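PDB 3A32: threonine--tRNA ligase catalytic subunit, which probably catalyses the attachment of threonine to tRNA(Thr), first activating the amino acid with ATP to give threonyl-AMP. Local coordinates for residues Y69-P74 with P113-L118; V177-F182 with E241-D246; T201-L206 with D262-V267. One frame throughout, in Å; residues are numbered along the deposited sequence.

Overall arrangement
Following the chain from its N terminus, interaction 1 comes first: helix 112-126 returns to residues 69-74, which start on strand 69-70 at one edge of the eight-stranded sheet. That loop is closed before the other two contacts begin. Interactions 2 and 3 cross, because their segments alternate along the chain as 177-182, 201-206, 241-246 and 262-267. Interaction 2 joins helix 174-191 to the end of helix 222-243, while interaction 3 pairs strands 202-207 and 260-268 toward the opposite edge of the sheet. The two touch, with D246 O 3.0 Å from V204 N in a probable hydrogen bond. Interaction 1 lies about 29 Å from interaction 3, centre to centre.

Interaction 1. Residues Y69-P74 with P113-L118; sequences YVVETP and PYHILL
With chi1 at 62°, T73 CG2 stands anti to the carbonyl carbon and so points at H115 and L118 on helix 112-126, while CB itself rests on Y114. L118 sets CG beside its backbone N (chi1 -68°), and its CD1 meets the side chain of V71 tip to tip, 3.8 Å from V71 CB. The same methyl also touches T73 CG2.

The T73 and Y114 side chains run alongside each other, pointing opposite ways, with T73 CB 3.5 Å from Y114 CB. One residue further on, P74 lies over a face of the Y114 ring: P74 CD is 3.6 Å from the centroid of the Y114 ring and only 6° off the ring normal, a centred CH-pi contact. The phenol end lies under the rest of the pyrrolidine, Y114 OH being 3.6 Å from P74 CB, while the hydroxyl is hydrogen-bonded to I76 O.

H115 is met differently. T73 CG2 lies in the plane of the imidazole at its edge, 3.7 Å from H115 CD2, whereas V71 CG2 comes in at a slant, 3.7 Å from H115 NE2. Both nitrogens of H115 have polar partners: NE2 bonds E138 OE1, which also bonds T73 OG1, and ND1 bonds ND1 of the zinc ligand H166.

The strand and its closing proline, P74, are consistent with the end of class II motif 1, which in this family builds the dimer interface; E72 forms salt bridges with R52 and R141 of the second subunit. Across the contact the attraction is apolar and CH-pi, while hydrogen bonds to E138 and H166 fix the imidazole. H115 therefore stands in the second shell of the zinc, where it probably helps to orient H166 and links residues 69-74 to the metal site through packing.

Interaction 2. Residues V177-F182 with E241-D246; sequences VVYDVF and EKYGID
K242 runs its aliphatic chain across the hydroxyl end of Y179, the two side chains meeting at about a right angle. From CB, 4.2 Å from Y179 OH, the lysine sets CG anti to its backbone N (chi1 -173°) and stays extended to the tip. CG lies over the centre of the Y243 ring, the next residue in its own helix, 3.8 Å above the plane. CD makes the close approach, 3.1 Å from Y179 OH and near the plane of the Y179 ring at its edge. CE passes the same oxygen at 4.1 Å, and NZ goes on to a salt bridge with E183 OE2. The other carboxylate oxygen, E183 OE1, is hydrogen-bonded to Y243 OH, so one glutamate of helix 174-191 anchors both neighbouring residues of helix 222-243.

Deeper in, F182 leaves its helix with CG anti to the backbone N (chi1 169°) and brings its ring edge to two partners. I245 CD1 meets it from the opposite direction, 3.4 Å from F182 CZ, and F182 CE2 is 3.5 Å from Y243 CE2. The F182 and Y243 rings are inclined at 46° with centroids 5.7 Å apart, which fits neither a parallel stack nor a T-shape.

Just after the helix G244 takes a positive phi, a conformation that suits glycine, and the chain then passes through I245 to strand 246-250. The contact therefore grades from a charged, solvent-facing side at K242 to buried F182 and I245. Strand 202-207, helix 222-243 and strand 246-250 make a beta-alpha-beta crossover between parallel neighbours, and interaction 2 packs the end of its helix against helix 174-191 in the class II synthetase core.

Interaction 3. Residues T201-L206 with D262-V267; sequences TFKVRL and DFIMMV. With SO4 (sulfate ion), chain C.
F202 lays its ring over the backbone of the neighbouring strand, so that the carbonyl oxygen I264 O sits over the centre of the F202 ring, 3.6 Å above its plane. A chi1 of -149°, away from the usual staggered values, swings the ring there. M265 CE touches its edge in plane, 3.9 Å from F202 CD1, while at the far end F202 CZ is 3.7 Å from F263 CB. With an alanine here the strand pairing could persist, but a gap would probably open between M265 CE and F263 CB, leaving both without their shared aromatic partner.

The antiparallel ladder pairs K203 with I264 and R205 with D262 as hydrogen-bonded pairs. I264 O, besides lying over the ring, accepts from K203 N at 2.8 Å. Just before strand 202-207 begins, T201 O accepts from M266 N at 2.7 Å, the donor standing well above the carbonyl plane (53° out of it). A water adds a link at the other end, donating to R205 O and, at 2.7 Å, to D262 OD2.

On the side carrying K203 and R205, both chains bend at chi3, and their ends meet a sulfate, probably from the crystallisation liquor. K203 NZ donates to sulfate O1 at 2.8 Å, and R205 NH2 reaches sulfate O4 at 3.0 Å in the plane of the guanidinium (N-H...O 151°). E275 forms salt bridges with both bases, so the anion shares them with a protein carboxylate.

In the sheet, strand 202-207 lies between 260-268 and the edge strand 246-250, while 273-284 flanks 260-268 on its other side. Helix 174-191 covers the face bearing F202, F263 and M265, through M185 and L189.

Interaction 1. Residues Y69-P74 with P113-L118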
loop_
_atom_site.group_PDB
_atom_site.type_symbol
_atom_site.label_atom_id
_atom_site.label_comp_id
_atom_site.label_asym_id
_atom_site.label_seq_id
_atom_site.Cartn_x
_atom_site.Cartn_y
_atom_site.Cartn_z
ATOM N N TYR A 69 6.333 -0.545 14.320
ATOM C CA TYR A 69 5.205 -1.331 13.916
ATOM C C TYR A 69 4.512 -0.594 12.794
ATOM O O TYR A 69 4.223 0.588 12.928
ATOM C CB TYR A 69 4.271 -1.422 15.061
ATOM C CG TYR A 69 4.853 -2.010 16.299
ATOM C CD1 TYR A 69 5.320 -3.331 16.322
ATOM C CD2 TYR A 69 4.857 -1.274 17.508
ATOM C CE1 TYR A 69 5.838 -3.879 17.497
ATOM C CE2 TYR A 69 5.356 -1.821 18.672
ATOM C CZ TYR A 69 5.833 -3.114 18.660
ATOM O OH TYR A 69 6.306 -3.653 19.810
ATOM N N VAL A 70 4.244 -1.286 11.689
ATOM C CA VAL A 70 3.483 -0.654 10.618
ATOM C C VAL A 70 2.009 -0.857 10.777
ATOM O O VAL A 70 1.561 -1.951 11.156
ATOM C CB VAL A 70 3.995 -1.004 9.205
ATOM C CG1 VAL A 70 5.547 -0.672 9.152
ATOM C CG2 VAL A 70 3.681 -2.420 8.828
ATOM N N VAL A 71 1.259 0.213 10.546
ATOM C CA VAL A 71 -0.150 0.184 10.739
ATOM C C VAL A 71 -0.870 0.931 9.626
ATOM O O VAL A 71 -0.269 1.658 8.809
ATOM C CB VAL A 71 -0.581 0.705 12.153
ATOM C CG1 VAL A 71 0.136 -0.096 13.260
ATOM C CG2 VAL A 71 -0.359 2.206 12.287
ATOM N N GLU A 72 -2.152 0.681 9.557
ATOM C CA GLU A 72 -3.044 1.441 8.679
ATOM C C GLU A 72 -4.270 1.755 9.549
ATOM O O GLU A 72 -4.831 0.841 10.207
ATOM C CB GLU A 72 -3.383 0.648 7.410
ATOM C CG GLU A 72 -4.558 1.249 6.610
ATOM C CD GLU A 72 -4.726 0.689 5.163
ATOM O OE1 GLU A 72 -3.957 -0.220 4.780
ATOM O OE2 GLU A 72 -5.622 1.218 4.394
ATOM N N THR A 73 -4.630 3.039 9.625
ATOM C CA THR A 73 -5.741 3.448 10.508
ATOM C C THR A 73 -6.882 4.004 9.652
ATOM O O THR A 73 -6.646 4.406 8.507
ATOM C CB THR A 73 -5.274 4.420 11.679
ATOM O OG1 THR A 73 -4.729 5.645 11.147
ATOM C CG2 THR A 73 -4.230 3.737 12.628
ATOM N N PRO A 74 -8.122 4.026 10.189
ATOM C CA PRO A 74 -9.232 4.453 9.348
ATOM C C PRO A 74 -9.143 5.838 8.773
ATOM O O PRO A 74 -8.472 6.734 9.317
ATOM C CB PRO A 74 -10.432 4.363 10.273
ATOM C CG PRO A 74 -10.023 3.315 11.275
ATOM C CD PRO A 74 -8.582 3.622 11.518
ATOM N N PRO A 113 -4.195 10.584 16.872
ATOM C CA PRO A 113 -5.162 10.003 17.811
ATOM C C PRO A 113 -5.418 8.519 17.555
ATOM O O PRO A 113 -5.548 7.750 18.521
ATOM C CB PRO A 113 -6.436 10.835 17.569
ATOM C CG PRO A 113 -5.936 12.176 16.998
ATOM C CD PRO A 113 -4.727 11.780 16.183
ATOM N N TYR A 114 -5.460 8.110 16.281
ATOM C CA TYR A 114 -5.603 6.674 15.964
ATOM C C TYR A 114 -4.387 5.886 16.454
ATOM O O TYR A 114 -4.550 4.869 17.103
ATOM C CB TYR A 114 -5.930 6.426 14.482
ATOM C CG TYR A 114 -7.449 6.430 14.136
ATOM C CD1 TYR A 114 -7.950 7.178 13.071
ATOM C CD2 TYR A 114 -8.352 5.642 14.835
ATOM C CE1 TYR A 114 -9.301 7.175 12.733
ATOM C CE2 TYR A 114 -9.711 5.610 14.482
ATOM C CZ TYR A 114 -10.174 6.376 13.450
ATOM O OH TYR A 114 -11.522 6.355 13.130
ATOM N N HIS A 115 -3.175 6.388 16.202
ATOM C CA HIS A 115 -1.919 5.708 16.638
ATOM C C HIS A 115 -1.847 5.592 18.144
ATOM O O HIS A 115 -1.347 4.602 18.631
ATOM C CB HIS A 115 -0.674 6.438 16.106
ATOM C CG HIS A 115 -0.512 6.312 14.617
ATOM N ND1 HIS A 115 0.619 6.720 13.944
ATOM C CD2 HIS A 115 -1.338 5.782 13.680
ATOM C CE1 HIS A 115 0.486 6.438 12.663
ATOM N NE2 HIS A 115 -0.689 5.872 12.477
ATOM N N ILE A 116 -2.360 6.613 18.863
ATOM C CA ILE A 116 -2.475 6.562 20.335
ATOM C C ILE A 116 -3.512 5.565 20.834
ATOM O O ILE A 116 -3.261 4.891 21.807
ATOM C CB ILE A 116 -2.742 7.934 20.972
ATOM C CG1 ILE A 116 -1.570 8.856 20.696
ATOM C CG2 ILE A 116 -2.983 7.799 22.522
ATOM C CD1 ILE A 116 -2.016 10.283 20.780
ATOM N N LEU A 117 -4.663 5.468 20.177
ATOM C CA LEU A 117 -5.613 4.424 20.518
ATOM C C LEU A 117 -4.988 3.017 20.375
ATOM O O LEU A 117 -5.260 2.110 21.189
ATOM C CB LEU A 117 -6.914 4.552 19.691
ATOM C CG LEU A 117 -7.924 5.704 19.962
ATOM C CD1 LEU A 117 -9.127 5.583 19.021
ATOM C CD2 LEU A 117 -8.446 5.768 21.443
ATOM N N LEU A 118 -4.173 2.820 19.339
ATOM C CA LEU A 118 -3.505 1.530 19.113
ATOM C C LEU A 118 -2.495 1.236 20.206
ATOM O O LEU A 118 -2.371 0.124 20.630
ATOM C CB LEU A 118 -2.775 1.482 17.737
ATOM C CG LEU A 118 -3.670 1.478 16.469
ATOM C CD1 LEU A 118 -2.890 1.319 15.167
ATOM C CD2 LEU A 118 -4.735 0.401 16.577
#

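Interaction 2. Residues V177-F182 with E241-D246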
loop_
_atom_site.group_PDB
_atom_site.type_symbol
_atom_site.label_atom_id
_atom_site.label_comp_id
_atom_site.label_asym_id
_atom_site.label_seq_id
_atom_site.Cartn_x
_atom_site.Cartn_y
_atom_site.Cartn_z
ATOM N N VAL A 177 16.600 8.158 20.248
ATOM C CA VAL A 177 15.469 8.117 19.369
ATOM C C VAL A 177 15.485 9.300 18.402
ATOM O O VAL A 177 15.318 9.120 17.183
ATOM C CB VAL A 177 14.150 8.065 20.191
ATOM C CG1 VAL A 177 12.991 8.620 19.392
ATOM C CG2 VAL A 177 13.863 6.598 20.686
ATOM N N VAL A 178 15.740 10.503 18.938
ATOM C CA VAL A 178 15.851 11.714 18.122
ATOM C C VAL A 178 16.946 11.588 17.077
ATOM O O VAL A 178 16.749 11.929 15.884
ATOM C CB VAL A 178 16.007 13.045 18.992
ATOM C CG1 VAL A 178 16.149 14.299 18.076
ATOM C CG2 VAL A 178 14.814 13.233 19.865
ATOM N N TYR A 179 18.111 11.113 17.532
ATOM C CA TYR A 179 19.250 10.925 16.677
ATOM C C TYR A 179 18.939 9.893 15.582
ATOM O O TYR A 179 19.225 10.130 14.414
ATOM C CB TYR A 179 20.475 10.518 17.509
ATOM C CG TYR A 179 21.710 10.354 16.665
ATOM C CD1 TYR A 179 22.458 11.477 16.239
ATOM C CD2 TYR A 179 22.119 9.083 16.259
ATOM C CE1 TYR A 179 23.574 11.307 15.422
ATOM C CE2 TYR A 179 23.236 8.908 15.475
ATOM C CZ TYR A 179 23.947 10.003 15.071
ATOM O OH TYR A 179 25.030 9.765 14.271
ATOM N N ASP A 180 18.356 8.758 15.966
ATOM C CA ASP A 180 18.013 7.697 15.054
ATOM C C ASP A 180 17.067 8.135 13.948
ATOM O O ASP A 180 17.196 7.653 12.805
ATOM C CB ASP A 180 17.382 6.523 15.805
ATOM C CG ASP A 180 18.435 5.707 16.648
ATOM O OD1 ASP A 180 19.651 5.942 16.535
ATOM O OD2 ASP A 180 18.018 4.817 17.418
ATOM N N VAL A 181 16.135 9.044 14.284
ATOM C CA VAL A 181 15.187 9.578 13.283
ATOM C C VAL A 181 15.945 10.407 12.289
ATOM O O VAL A 181 15.702 10.273 11.092
ATOM C CB VAL A 181 13.990 10.348 13.898
ATOM C CG1 VAL A 181 13.133 11.035 12.790
ATOM C CG2 VAL A 181 13.110 9.368 14.705
ATOM N N PHE A 182 16.921 11.197 12.764
ATOM C CA PHE A 182 17.793 11.853 11.819
ATOM C C PHE A 182 18.471 10.826 10.913
ATOM O O PHE A 182 18.551 11.037 9.700
ATOM C CB PHE A 182 18.879 12.743 12.476
ATOM C CG PHE A 182 19.928 13.204 11.487
ATOM C CD1 PHE A 182 19.716 14.327 10.696
ATOM C CD2 PHE A 182 21.097 12.495 11.315
ATOM C CE1 PHE A 182 20.681 14.748 9.750
ATOM C CE2 PHE A 182 22.057 12.904 10.365
ATOM C CZ PHE A 182 21.830 14.035 9.590
ATOM N N GLU A 241 28.558 16.808 15.304
ATOM C CA GLU A 241 29.834 16.178 15.535
ATOM C C GLU A 241 30.099 15.188 14.444
ATOM O O GLU A 241 31.203 15.143 13.957
ATOM C CB GLU A 241 29.940 15.507 16.917
ATOM C CG GLU A 241 31.428 15.256 17.308
ATOM C CD GLU A 241 31.608 14.164 18.359
ATOM O OE1 GLU A 241 30.959 14.251 19.445
ATOM O OE2 GLU A 241 32.413 13.221 18.097
ATOM N N LYS A 242 29.089 14.399 14.049
ATOM C CA LYS A 242 29.325 13.285 13.100
ATOM C C LYS A 242 29.440 13.725 11.637
ATOM O O LYS A 242 30.269 13.185 10.876
ATOM C CB LYS A 242 28.268 12.187 13.245
ATOM C CG LYS A 242 28.590 10.928 12.396
ATOM C CD LYS A 242 27.564 9.794 12.528
ATOM C CE LYS A 242 27.924 8.603 11.629
ATOM N NZ LYS A 242 27.115 7.302 11.860
ATOM N N TYR A 243 28.625 14.716 11.247
ATOM C CA TYR A 243 28.554 15.129 9.850
ATOM C C TYR A 243 28.934 16.574 9.561
ATOM O O TYR A 243 28.983 17.011 8.370
ATOM C CB TYR A 243 27.141 14.875 9.337
ATOM C CG TYR A 243 26.697 13.448 9.461
ATOM C CD1 TYR A 243 27.243 12.449 8.638
ATOM C CD2 TYR A 243 25.740 13.084 10.389
ATOM C CE1 TYR A 243 26.834 11.131 8.747
ATOM C CE2 TYR A 243 25.340 11.779 10.513
ATOM C CZ TYR A 243 25.875 10.817 9.677
ATOM O OH TYR A 243 25.454 9.520 9.790
ATOM N N GLY A 244 29.164 17.336 10.622
ATOM C CA GLY A 244 29.594 18.739 10.479
ATOM C C GLY A 244 28.424 19.541 9.962
ATOM O O GLY A 244 28.614 20.634 9.449
ATOM N N ILE A 245 27.212 18.968 10.106
ATOM C CA ILE A 245 25.966 19.543 9.620
ATOM C C ILE A 245 25.592 20.669 10.574
ATOM O O ILE A 245 25.597 20.533 11.825
ATOM C CB ILE A 245 24.798 18.472 9.515
ATOM C CG1 ILE A 245 25.008 17.538 8.315
ATOM C CG2 ILE A 245 23.415 19.146 9.466
ATOM C CD1 ILE A 245 23.956 16.394 8.244
ATOM N N ASP A 246 25.256 21.810 10.015
ATOM C CA ASP A 246 25.104 22.845 10.975
ATOM C C ASP A 246 23.676 22.977 11.621
ATOM O O ASP A 246 22.654 22.525 11.031
ATOM C CB ASP A 246 25.942 24.071 10.585
ATOM C CG ASP A 246 25.291 24.923 9.607
ATOM O OD1 ASP A 246 26.003 25.382 8.687
ATOM O OD2 ASP A 246 24.091 25.156 9.806
#

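Interaction 3. Residues T201-L206 with D262-V267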
loop_
_atom_site.group_PDB
_atom_site.type_symbol
_atom_site.label_atom_id
_atom_site.label_comp_id
_atom_site.label_asym_id
_atom_site.label_seq_id
_atom_site.Cartn_x
_atom_site.Cartn_y
_atom_site.Cartn_z
ATOM N N THR A 201 25.042 20.423 2.192
ATOM C CA THR A 201 23.720 20.303 1.591
ATOM C C THR A 201 22.598 20.272 2.621
ATOM O O THR A 201 21.447 20.127 2.279
ATOM C CB THR A 201 23.588 19.050 0.692
ATOM O OG1 THR A 201 23.596 17.890 1.512
ATOM C CG2 THR A 201 24.739 18.949 -0.313
ATOM N N PHE A 202 22.916 20.398 3.890
ATOM C CA PHE A 202 21.889 20.049 4.888
ATOM C C PHE A 202 21.999 20.950 6.110
ATOM O O PHE A 202 23.100 21.350 6.488
ATOM C CB PHE A 202 21.925 18.548 5.258
ATOM C CG PHE A 202 20.568 17.976 5.622
ATOM C CD1 PHE A 202 19.679 17.543 4.611
ATOM C CD2 PHE A 202 20.155 17.919 6.964
ATOM C CE1 PHE A 202 18.428 17.085 4.906
ATOM C CE2 PHE A 202 18.888 17.426 7.288
ATOM C CZ PHE A 202 18.008 16.982 6.221
ATOM N N LYS A 203 20.842 21.262 6.683
ATOM C CA LYS A 203 20.726 22.089 7.857
ATOM C C LYS A 203 19.677 21.474 8.810
ATOM O O LYS A 203 18.624 20.980 8.374
ATOM C CB LYS A 203 20.311 23.515 7.387
ATOM C CG LYS A 203 20.117 24.510 8.476
ATOM C CD LYS A 203 20.381 25.967 8.043
ATOM C CE LYS A 203 19.355 26.432 7.031
ATOM N NZ LYS A 203 19.466 27.885 6.686
ATOM N N VAL A 204 19.947 21.518 10.108
ATOM C CA VAL A 204 18.992 21.097 11.109
ATOM C C VAL A 204 18.569 22.337 11.909
ATOM O O VAL A 204 19.410 23.008 12.489
ATOM C CB VAL A 204 19.578 19.990 12.048
ATOM C CG1 VAL A 204 18.864 19.979 13.386
ATOM C CG2 VAL A 204 19.474 18.595 11.385
ATOM N N ARG A 205 17.270 22.624 11.946
ATOM C CA ARG A 205 16.763 23.792 12.656
ATOM C C ARG A 205 15.927 23.385 13.871
ATOM O O ARG A 205 14.922 22.692 13.735
ATOM C CB ARG A 205 15.908 24.650 11.705
ATOM C CG ARG A 205 15.278 25.908 12.321
ATOM C CD ARG A 205 14.381 26.618 11.269
ATOM N NE ARG A 205 15.235 27.362 10.368
ATOM C CZ ARG A 205 15.197 27.310 9.042
ATOM N NH1 ARG A 205 14.286 26.571 8.402
ATOM N NH2 ARG A 205 16.081 28.031 8.352
ATOM N N LEU A 206 16.288 23.885 15.045
ATOM C CA LEU A 206 15.498 23.616 16.248
ATOM C C LEU A 206 14.609 24.787 16.571
ATOM O O LEU A 206 15.055 25.945 16.496
ATOM C CB LEU A 206 16.400 23.322 17.442
ATOM C CG LEU A 206 17.602 22.363 17.301
ATOM C CD1 LEU A 206 18.294 22.105 18.674
ATOM C CD2 LEU A 206 17.272 21.004 16.619
ATOM N N ASP A 262 13.501 20.519 12.483
ATOM C CA ASP A 262 13.114 20.396 11.073
ATOM C C ASP A 262 14.315 20.013 10.260
ATOM O O ASP A 262 15.418 20.474 10.530
ATOM C CB ASP A 262 12.562 21.705 10.559
ATOM C CG ASP A 262 11.198 22.001 11.149
ATOM O OD1 ASP A 262 10.337 21.077 11.075
ATOM O OD2 ASP A 262 11.017 23.115 11.715
ATOM N N PHE A 263 14.080 19.127 9.300
ATOM C CA PHE A 263 15.092 18.675 8.350
ATOM C C PHE A 263 15.064 19.565 7.117
ATOM O O PHE A 263 14.035 19.672 6.467
ATOM C CB PHE A 263 14.736 17.273 7.868
ATOM C CG PHE A 263 14.677 16.236 8.969
ATOM C CD1 PHE A 263 15.753 16.088 9.895
ATOM C CD2 PHE A 263 13.600 15.365 9.049
ATOM C CE1 PHE A 263 15.702 15.113 10.858
ATOM C CE2 PHE A 263 13.558 14.378 10.019
ATOM C CZ PHE A 263 14.589 14.254 10.906
ATOM N N ILE A 264 16.195 20.150 6.773
ATOM C CA ILE A 264 16.232 21.123 5.723
ATOM C C ILE A 264 17.389 20.843 4.774
ATOM O O ILE A 264 18.550 20.976 5.157
ATOM C CB ILE A 264 16.393 22.573 6.280
ATOM C CG1 ILE A 264 15.155 22.994 7.070
ATOM C CG2 ILE A 264 16.562 23.558 5.127
ATOM C CD1 ILE A 264 15.503 23.866 8.186
ATOM N N MET A 265 17.070 20.477 3.536
ATOM C CA MET A 265 18.092 20.378 2.514
ATOM C C MET A 265 18.363 21.758 1.912
ATOM O O MET A 265 17.427 22.486 1.591
ATOM C CB MET A 265 17.650 19.409 1.417
ATOM C CG MET A 265 18.692 19.244 0.341
ATOM S SD MET A 265 18.567 17.634 -0.426
ATOM C CE MET A 265 19.110 16.554 0.923
ATOM N N MET A 266 19.632 22.089 1.756
ATOM C CA MET A 266 20.083 23.279 1.041
ATOM C C MET A 266 20.361 22.986 -0.425
ATOM O O MET A 266 21.185 22.121 -0.750
ATOM C CB MET A 266 21.329 23.868 1.691
ATOM C CG MET A 266 21.115 24.236 3.138
ATOM S SD MET A 266 19.676 25.333 3.406
ATOM C CE MET A 266 20.175 26.743 2.357
ATOM N N VAL A 267 19.658 23.705 -1.307
ATOM C CA VAL A 267 19.840 23.528 -2.731
ATOM C C VAL A 267 20.273 24.840 -3.401
ATOM O O VAL A 267 20.103 25.930 -2.857
ATOM C CB VAL A 267 18.594 22.871 -3.437
ATOM C CG1 VAL A 267 18.116 21.627 -2.694
ATOM C CG2 VAL A 267 17.445 23.841 -3.593
HETATM S S SO4 C . 19.795 30.340 9.088
HETATM O O1 SO4 C . 20.742 29.276 8.742
HETATM O O2 SO4 C . 19.932 30.677 10.502
HETATM O O3 SO4 C . 20.160 31.504 8.281
HETATM O O4 SO4 C . 18.394 29.945 8.850
HETATM O O HOH W 1 12.302 23.841 13.917
#